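Local coordinates for oxalate biosynthetic component 1 (Burkholderia thailandensis, PDB 5IKY), which produces oxalate in quorum sensing-dependent oxalogenesis as a bifunctional enzyme that joins a serine hydrolase activity to an additional lyase activity in one chain, at residues E426-Q431 with V461-A466; P434-L439 with I465-D470; E870-I875 with I938-Q943. All coordinates share one frame; numbering follows the deposited sequence.

Interaction 1: residues E426-Q431 with V461-A466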
loop_
_atom_site.group_PDB
_atom_site.type_symbol
_atom_site.label_atom_id
_atom_site.label_comp_id
_atom_site.label_asym_id
_atom_site.label_seq_id
_atom_site.Cartn_x
_atom_site.Cartn_y
_atom_site.Cartn_z
ATOM N N GLU A 426 -7.161 27.076 -22.554
ATOM C CA GLU A 426 -8.417 27.456 -23.191
ATOM C C GLU A 426 -8.583 26.759 -24.537
ATOM O O GLU A 426 -9.667 26.277 -24.865
ATOM C CB GLU A 426 -8.495 28.974 -23.368
ATOM N N LEU A 427 -7.502 26.705 -25.311
ATOM C CA LEU A 427 -7.522 26.043 -26.612
ATOM C C LEU A 427 -7.864 24.563 -26.475
ATOM O O LEU A 427 -8.677 24.031 -27.229
ATOM C CB LEU A 427 -6.173 26.203 -27.321
ATOM C CG LEU A 427 -5.888 27.553 -27.981
ATOM C CD1 LEU A 427 -4.519 27.548 -28.652
ATOM C CD2 LEU A 427 -6.976 27.901 -28.979
ATOM N N ALA A 428 -7.240 23.907 -25.503
ATOM C CA ALA A 428 -7.452 22.482 -25.281
ATOM C C ALA A 428 -8.866 22.200 -24.776
ATOM O O ALA A 428 -9.524 21.267 -25.241
ATOM C CB ALA A 428 -6.422 21.945 -24.300
ATOM N N ALA A 429 -9.329 23.013 -23.833
ATOM C CA ALA A 429 -10.645 22.823 -23.232
ATOM C C ALA A 429 -11.779 23.085 -24.222
ATOM O O ALA A 429 -12.761 22.344 -24.262
ATOM C CB ALA A 429 -10.796 23.716 -22.011
ATOM N N THR A 430 -11.640 24.142 -25.016
ATOM C CA THR A 430 -12.661 24.511 -25.994
ATOM C C THR A 430 -12.839 23.425 -27.053
ATOM O O THR A 430 -13.950 23.168 -27.516
ATOM C CB THR A 430 -12.313 25.847 -26.677
ATOM O OG1 THR A 430 -12.214 26.876 -25.684
ATOM C CG2 THR A 430 -13.377 26.232 -27.687
ATOM N N GLN A 431 -11.738 22.776 -27.420
ATOM C CA GLN A 431 -11.766 21.707 -28.411
ATOM C C GLN A 431 -12.359 20.412 -27.854
ATOM O O GLN A 431 -13.004 19.654 -28.577
ATOM C CB GLN A 431 -10.355 21.442 -28.939
ATOM C CG GLN A 431 -9.838 22.506 -29.888
ATOM C CD GLN A 431 -10.112 22.164 -31.338
ATOM O OE1 GLN A 431 -9.938 21.019 -31.760
ATOM N NE2 GLN A 431 -10.549 23.152 -32.109
ATOM N N VAL A 461 -3.773 18.898 -15.458
ATOM C CA VAL A 461 -4.609 19.264 -14.319
ATOM C C VAL A 461 -5.598 20.379 -14.661
ATOM O O VAL A 461 -6.794 20.250 -14.401
ATOM C CB VAL A 461 -3.753 19.700 -13.118
ATOM C CG1 VAL A 461 -4.636 20.231 -12.005
ATOM C CG2 VAL A 461 -2.913 18.536 -12.624
ATOM N N ASP A 462 -5.101 21.463 -15.250
ATOM C CA ASP A 462 -5.938 22.624 -15.555
ATOM C C ASP A 462 -7.073 22.291 -16.522
ATOM O O ASP A 462 -8.199 22.758 -16.346
ATOM C CB ASP A 462 -5.088 23.764 -16.129
ATOM C CG ASP A 462 -4.227 24.439 -15.072
ATOM O OD1 ASP A 462 -4.688 24.561 -13.917
ATOM O OD2 ASP A 462 -3.091 24.850 -15.396
ATOM N N VAL A 463 -6.781 21.486 -17.539
ATOM C CA VAL A 463 -7.802 21.098 -18.507
ATOM C C VAL A 463 -8.831 20.169 -17.867
ATOM O O VAL A 463 -10.035 20.325 -18.082
ATOM C CB VAL A 463 -7.186 20.414 -19.746
ATOM C CG1 VAL A 463 -8.262 19.747 -20.589
ATOM C CG2 VAL A 463 -6.414 21.426 -20.577
ATOM N N ALA A 464 -8.354 19.216 -17.068
ATOM C CA ALA A 464 -9.240 18.274 -16.387
ATOM C C ALA A 464 -10.199 18.986 -15.438
ATOM O O ALA A 464 -11.368 18.612 -15.331
ATOM C CB ALA A 464 -8.430 17.236 -15.633
ATOM N N ILE A 465 -9.702 20.008 -14.747
ATOM C CA ILE A 465 -10.540 20.815 -13.867
ATOM C C ILE A 465 -11.588 21.575 -14.668
ATOM O O ILE A 465 -12.768 21.586 -14.312
ATOM C CB ILE A 465 -9.712 21.823 -13.047
ATOM C CG1 ILE A 465 -8.739 21.100 -12.121
ATOM C CG2 ILE A 465 -10.620 22.731 -12.230
ATOM C CD1 ILE A 465 -7.760 22.031 -11.447
ATOM N N ALA A 466 -11.146 22.202 -15.755
ATOM C CA ALA A 466 -12.017 23.021 -16.596
ATOM C C ALA A 466 -13.180 22.220 -17.167
ATOM O O ALA A 466 -14.296 22.724 -17.280
ATOM C CB ALA A 466 -11.214 23.652 -17.724
#
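The CA atoms of Ala429 and Val463 come within 5.8 Å of each other, a close approach that the small alanine allows. Helices 418-442 and 460-466 follow successive strands of a curled parallel sheet, as in a TIM-barrel-like fold, the clan to which a neighbouring part of the chain is assigned, so the contact is probably between neighbours of the outer helical layer. It is wholly apolar and rests on methyl groups. One branch of Val463 does the touching: with CG1 anti to the backbone N (chi1 167°), CG2 lies beside that N and reaches Ala428 CB at 3.8 Å. About a turn further along helix 460-466, but at the very next residue of 418-442, Ala466 CB faces Ala429 CB at a looser 4.3 Å. Ala428 also packs on Ile409 of helix 403-415, where its small bulk suits a place between two helices. Beside the methyls, Asp462 adds a polar tie, hydrogen-bonded to His421 of the longer helix and salt-bridged to Arg511. Exposed Thr430 folds its hydroxyl back on its own helix, and Glu426 O receives Thr430 OG1 at 2.7 Å and Thr430 N from opposite faces of its carbonyl plane.

Interaction 2: residues P434-L439 with I465-D470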
loop_
_atom_site.group_PDB
_atom_site.type_symbol
_atom_site.label_atom_id
_atom_site.label_comp_id
_atom_site.label_asym_id
_atom_site.label_seq_id
_atom_site.Cartn_x
_atom_site.Cartn_y
_atom_site.Cartn_z
ATOM N N PRO A 434 -16.962 20.007 -26.509
ATOM C CA PRO A 434 -18.105 19.407 -27.214
ATOM C C PRO A 434 -18.138 17.887 -27.088
ATOM O O PRO A 434 -19.219 17.310 -26.969
ATOM C CB PRO A 434 -17.879 19.821 -28.672
ATOM C CG PRO A 434 -17.042 21.047 -28.589
ATOM C CD PRO A 434 -16.131 20.811 -27.425
ATOM N N THR A 435 -16.968 17.256 -27.112
ATOM C CA THR A 435 -16.881 15.807 -26.963
ATOM C C THR A 435 -17.324 15.367 -25.568
ATOM O O THR A 435 -18.108 14.427 -25.425
ATOM C CB THR A 435 -15.453 15.300 -27.234
ATOM O OG1 THR A 435 -15.141 15.477 -28.621
ATOM C CG2 THR A 435 -15.327 13.821 -26.871
ATOM N N VAL A 436 -16.823 16.054 -24.544
ATOM C CA VAL A 436 -17.204 15.760 -23.169
ATOM C C VAL A 436 -18.711 15.902 -22.979
ATOM O O VAL A 436 -19.374 14.988 -22.488
ATOM C CB VAL A 436 -16.485 16.680 -22.167
ATOM C CG1 VAL A 436 -16.992 16.424 -20.758
ATOM C CG2 VAL A 436 -14.978 16.482 -22.245
ATOM N N GLU A 437 -19.249 17.049 -23.382
ATOM C CA GLU A 437 -20.677 17.314 -23.248
ATOM C C GLU A 437 -21.522 16.301 -24.017
ATOM O O GLU A 437 -22.581 15.887 -23.550
ATOM C CB GLU A 437 -20.998 18.731 -23.720
ATOM C CG GLU A 437 -20.466 19.819 -22.800
ATOM C CD GLU A 437 -20.768 21.215 -23.311
ATOM O OE1 GLU A 437 -21.076 21.355 -24.515
ATOM O OE2 GLU A 437 -20.705 22.169 -22.508
ATOM N N LYS A 438 -21.045 15.897 -25.188
ATOM C CA LYS A 438 -21.759 14.922 -26.003
ATOM C C LYS A 438 -21.872 13.578 -25.284
ATOM O O LYS A 438 -22.920 12.933 -25.320
ATOM C CB LYS A 438 -21.064 14.746 -27.354
ATOM C CG LYS A 438 -21.896 14.017 -28.396
ATOM C CD LYS A 438 -21.145 13.912 -29.714
ATOM C CE LYS A 438 -22.067 14.116 -30.902
ATOM N NZ LYS A 438 -21.371 13.806 -32.181
ATOM N N LEU A 439 -20.793 13.170 -24.623
ATOM C CA LEU A 439 -20.768 11.900 -23.901
ATOM C C LEU A 439 -21.672 11.921 -22.666
ATOM O O LEU A 439 -22.371 10.949 -22.389
ATOM C CB LEU A 439 -19.335 11.549 -23.495
ATOM C CG LEU A 439 -18.388 11.170 -24.638
ATOM C CD1 LEU A 439 -16.963 11.025 -24.130
ATOM C CD2 LEU A 439 -18.849 9.888 -25.313
ATOM N N ILE A 465 -9.702 20.008 -14.747
ATOM C CA ILE A 465 -10.540 20.815 -13.867
ATOM C C ILE A 465 -11.588 21.575 -14.668
ATOM O O ILE A 465 -12.768 21.586 -14.312
ATOM C CB ILE A 465 -9.712 21.823 -13.047
ATOM C CG1 ILE A 465 -8.739 21.100 -12.121
ATOM C CG2 ILE A 465 -10.620 22.731 -12.230
ATOM C CD1 ILE A 465 -7.760 22.031 -11.447
ATOM N N ALA A 466 -11.146 22.202 -15.755
ATOM C CA ALA A 466 -12.017 23.021 -16.596
ATOM C C ALA A 466 -13.180 22.220 -17.167
ATOM O O ALA A 466 -14.296 22.724 -17.280
ATOM C CB ALA A 466 -11.214 23.652 -17.724
ATOM N N LEU A 467 -12.913 20.970 -17.523
ATOM C CA LEU A 467 -13.923 20.111 -18.120
ATOM C C LEU A 467 -14.690 19.335 -17.054
ATOM O O LEU A 467 -15.606 18.575 -17.371
ATOM C CB LEU A 467 -13.276 19.146 -19.114
ATOM C CG LEU A 467 -12.556 19.796 -20.295
ATOM C CD1 LEU A 467 -11.856 18.746 -21.137
ATOM C CD2 LEU A 467 -13.540 20.591 -21.141
ATOM N N ASP A 468 -14.310 19.541 -15.795
ATOM C CA ASP A 468 -14.943 18.868 -14.663
ATOM C C ASP A 468 -14.913 17.353 -14.848
ATOM O O ASP A 468 -15.924 16.672 -14.675
ATOM C CB ASP A 468 -16.385 19.363 -14.483
ATOM C CG ASP A 468 -16.975 18.977 -13.139
ATOM O OD1 ASP A 468 -16.241 19.029 -12.127
ATOM O OD2 ASP A 468 -18.173 18.624 -13.095
ATOM N N LEU A 469 -13.746 16.831 -15.210
ATOM C CA LEU A 469 -13.605 15.404 -15.469
ATOM C C LEU A 469 -13.479 14.610 -14.176
ATOM O O LEU A 469 -13.296 15.177 -13.097
ATOM C CB LEU A 469 -12.402 15.140 -16.369
ATOM C CG LEU A 469 -12.447 15.838 -17.730
ATOM C CD1 LEU A 469 -11.274 15.400 -18.591
ATOM C CD2 LEU A 469 -13.769 15.577 -18.439
ATOM N N ASP A 470 -13.575 13.291 -14.291
ATOM C CA ASP A 470 -13.600 12.425 -13.121
ATOM C C ASP A 470 -12.228 11.844 -12.802
ATOM O O ASP A 470 -11.911 11.577 -11.642
ATOM C CB ASP A 470 -14.609 11.296 -13.330
ATOM C CG ASP A 470 -15.966 11.807 -13.772
ATOM O OD1 ASP A 470 -16.721 12.306 -12.912
ATOM O OD2 ASP A 470 -16.277 11.716 -14.979
#
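Val436 faces the end of helix 460-466 and meets two leucines with its two methyls. Its CB points the fork toward 465-470 without itself coming close, and the branches then divide the work. CG1, anti to the backbone N (chi1 175°), meets Leu469 CD2 at 4.1 Å. CG2, beside the backbone N, lies 4.0 Å from Leu467 CD1 and also touches Leu469 CD2, so that this one leucine methyl sits against both tips of the valine. The side chains cross obliquely in both pairs, and each leucine offers only a terminal methyl. A short, branched valine suits this spot because it presents two methyls close to the helix surface, while the longer leucines cover the distance from a backbone whose nearest CA, that of Leu467, is 7.4 Å from Val436 CA.

The chain turn sets the leucines in place. Asp468 leaves the helix with a positive phi of 55° in a Schellman motif, and its N bonds back to Ile465 O at 3.0 Å. Its side chain stays exposed, as befits an acid, while buried Leu467 and Leu469 flank it. Although the CB of Leu469 does not point straight at the valine, its tip swings nearer. Ile448 packs against both Val436 and Leu469, and Asp470 OD2 forms a salt bridge with Arg440 and a hydrogen bond with the backbone N of Ile448. Helix 418-442, the end of helix 460-466 and strand 446-451 thus share one apolar seam, an interface between outer helices and inner parallel strands, consistent with a TIM-barrel-like beta/alpha fold.

Interaction 3: residues E870-I875 with I938-Q943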
loop_
_atom_site.group_PDB
_atom_site.type_symbol
_atom_site.label_atom_id
_atom_site.label_comp_id
_atom_site.label_asym_id
_atom_site.label_seq_id
_atom_site.Cartn_x
_atom_site.Cartn_y
_atom_site.Cartn_z
ATOM N N GLU A 870 -19.794 -6.641 33.283
ATOM C CA GLU A 870 -19.655 -7.111 34.656
ATOM C C GLU A 870 -18.190 -7.103 35.077
ATOM O O GLU A 870 -17.871 -6.895 36.247
ATOM C CB GLU A 870 -20.246 -8.515 34.810
ATOM N N GLU A 871 -17.303 -7.329 34.111
ATOM C CA GLU A 871 -15.867 -7.325 34.367
ATOM C C GLU A 871 -15.376 -5.919 34.691
ATOM O O GLU A 871 -14.436 -5.741 35.467
ATOM C CB GLU A 871 -15.097 -7.886 33.166
ATOM C CG GLU A 871 -15.341 -9.364 32.890
ATOM C CD GLU A 871 -16.688 -9.631 32.245
ATOM O OE1 GLU A 871 -16.949 -9.080 31.155
ATOM O OE2 GLU A 871 -17.490 -10.388 32.833
ATOM N N SER A 872 -16.018 -4.921 34.089
ATOM C CA SER A 872 -15.680 -3.527 34.345
ATOM C C SER A 872 -16.112 -3.112 35.746
ATOM O O SER A 872 -15.420 -2.347 36.419
ATOM C CB SER A 872 -16.330 -2.615 33.305
ATOM O OG SER A 872 -15.917 -2.962 31.996
ATOM N N GLN A 873 -17.260 -3.627 36.177
ATOM C CA GLN A 873 -17.828 -3.287 37.476
ATOM C C GLN A 873 -16.893 -3.689 38.612
ATOM O O GLN A 873 -16.623 -2.895 39.512
ATOM C CB GLN A 873 -19.192 -3.957 37.651
ATOM C CG GLN A 873 -20.009 -3.422 38.816
ATOM C CD GLN A 873 -21.447 -3.913 38.795
ATOM O OE1 GLN A 873 -21.725 -5.036 38.375
ATOM N NE2 GLN A 873 -22.367 -3.068 39.248
ATOM N N LEU A 874 -16.398 -4.921 38.556
ATOM C CA LEU A 874 -15.504 -5.448 39.582
ATOM C C LEU A 874 -14.237 -4.612 39.732
ATOM O O LEU A 874 -13.719 -4.443 40.835
ATOM C CB LEU A 874 -15.137 -6.897 39.262
ATOM C CG LEU A 874 -16.305 -7.882 39.256
ATOM C CD1 LEU A 874 -15.894 -9.199 38.616
ATOM C CD2 LEU A 874 -16.809 -8.105 40.679
ATOM N N ILE A 875 -13.744 -4.088 38.615
ATOM C CA ILE A 875 -12.560 -3.241 38.630
ATOM C C ILE A 875 -12.913 -1.828 39.085
ATOM O O ILE A 875 -12.187 -1.220 39.871
ATOM C CB ILE A 875 -11.888 -3.185 37.241
ATOM C CG1 ILE A 875 -11.535 -4.596 36.765
ATOM C CG2 ILE A 875 -10.644 -2.311 37.280
ATOM C CD1 ILE A 875 -10.855 -4.636 35.415
ATOM N N ILE A 938 -8.387 0.427 26.720
ATOM C CA ILE A 938 -9.037 1.722 26.567
ATOM C C ILE A 938 -10.559 1.582 26.682
ATOM O O ILE A 938 -11.248 2.512 27.106
ATOM C CB ILE A 938 -8.661 2.387 25.217
ATOM C CG1 ILE A 938 -9.223 3.809 25.137
ATOM C CG2 ILE A 938 -9.134 1.545 24.040
ATOM C CD1 ILE A 938 -8.792 4.696 26.282
ATOM N N ALA A 939 -11.074 0.410 26.327
ATOM C CA ALA A 939 -12.505 0.140 26.428
ATOM C C ALA A 939 -12.919 -0.041 27.883
ATOM O O ALA A 939 -13.924 0.515 28.328
ATOM C CB ALA A 939 -12.874 -1.090 25.617
ATOM N N THR A 940 -12.135 -0.827 28.616
ATOM C CA THR A 940 -12.389 -1.071 30.030
ATOM C C THR A 940 -12.350 0.241 30.806
ATOM O O THR A 940 -13.146 0.460 31.718
ATOM C CB THR A 940 -11.361 -2.061 30.623
ATOM O OG1 THR A 940 -11.464 -3.324 29.953
ATOM C CG2 THR A 940 -11.602 -2.266 32.113
ATOM N N ALA A 941 -11.427 1.116 30.418
ATOM C CA ALA A 941 -11.257 2.410 31.070
ATOM C C ALA A 941 -12.493 3.292 30.926
ATOM O O ALA A 941 -12.981 3.850 31.907
ATOM C CB ALA A 941 -10.042 3.120 30.505
ATOM N N GLN A 942 -12.995 3.416 29.702
ATOM C CA GLN A 942 -14.161 4.252 29.439
ATOM C C GLN A 942 -15.416 3.685 30.095
ATOM O O GLN A 942 -16.369 4.418 30.360
ATOM C CB GLN A 942 -14.379 4.412 27.935
ATOM C CG GLN A 942 -13.637 5.593 27.331
ATOM C CD GLN A 942 -13.652 5.577 25.819
ATOM O OE1 GLN A 942 -13.889 6.601 25.177
ATOM N NE2 GLN A 942 -13.391 4.411 25.238
ATOM N N GLN A 943 -15.415 2.383 30.357
ATOM C CA GLN A 943 -16.523 1.760 31.067
ATOM C C GLN A 943 -16.462 2.098 32.555
ATOM O O GLN A 943 -17.481 2.067 33.246
ATOM C CB GLN A 943 -16.519 0.245 30.857
ATOM C CG GLN A 943 -17.046 -0.178 29.495
ATOM C CD GLN A 943 -16.829 -1.651 29.212
ATOM O OE1 GLN A 943 -17.612 -2.499 29.637
ATOM N NE2 GLN A 943 -15.763 -1.963 28.483
#
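Helices 870-875 and 938-943 cross at -67° with their axes 9.4 Å apart, and the CA atoms of Ser872 and Thr940 come nearest, at 6.0 Å. Ser872 is small enough to stand at this crossing, where its CB rests 3.8 Å from Gln943 CB. Its OG lies 2.9 Å from Gln943 OE1, and a hydrogen bond links this OG to the hydroxyl of Ser869, just before the helix.

The glutamine amide is gripped at both ends. With CG beside the backbone N (chi1 -77°) and the chain extended beyond it, NE2 comes over the preceding turn to give a bond to Ala939 O of 3.1 Å. That donor stands above the carbonyl plane rather than on a lone pair, while Gln943 N reaches the same oxygen from the opposite face. NE2 also donates to Asn855, and OE1 accepts from the backbone N of Ser869; together these partners fix which way the amide is flipped. A glutamine suits a buried place that offers acceptors for its NH2 and a donor for its carbonyl oxygen.

Next to this polar patch the contact turns apolar: Ile875 CD1 meets Thr940 CG2 at 4.1 Å, the two side chains at about a right angle. Thr940 divides its roles, its methyl facing the isoleucine and its OG1 making a weak hydrogen bond to His837. Helix 937-955 follows directly on strand 929-935 in the middle of the mixed sheet, a position consistent with the helix that succeeds the nucleophile elbow in the alpha/beta hydrolase fold.

In the fold
Interactions 1 and 2 hold the same two elements, helices 418-442 and 460-466, with centres 9 Å apart; a probable hydrogen bond from Leu469 N to Ala464 O joins them at the C-terminal end of the shared helix 460-466. Moving from 1 to 2, the contact passes from the helical layer, where one exposed alanine lies at the margin, inward to buried leucines and valine against the strands of the parallel sheet; both are apolar. Interaction 3 is separate, in the C-terminal hydrolase-like region: between interactions 2 and 3 the nearest atoms are about 37 Å apart. It too is buried, but its helices cross around a glutamine and a serine whose polar ends are held by neighbouring residues.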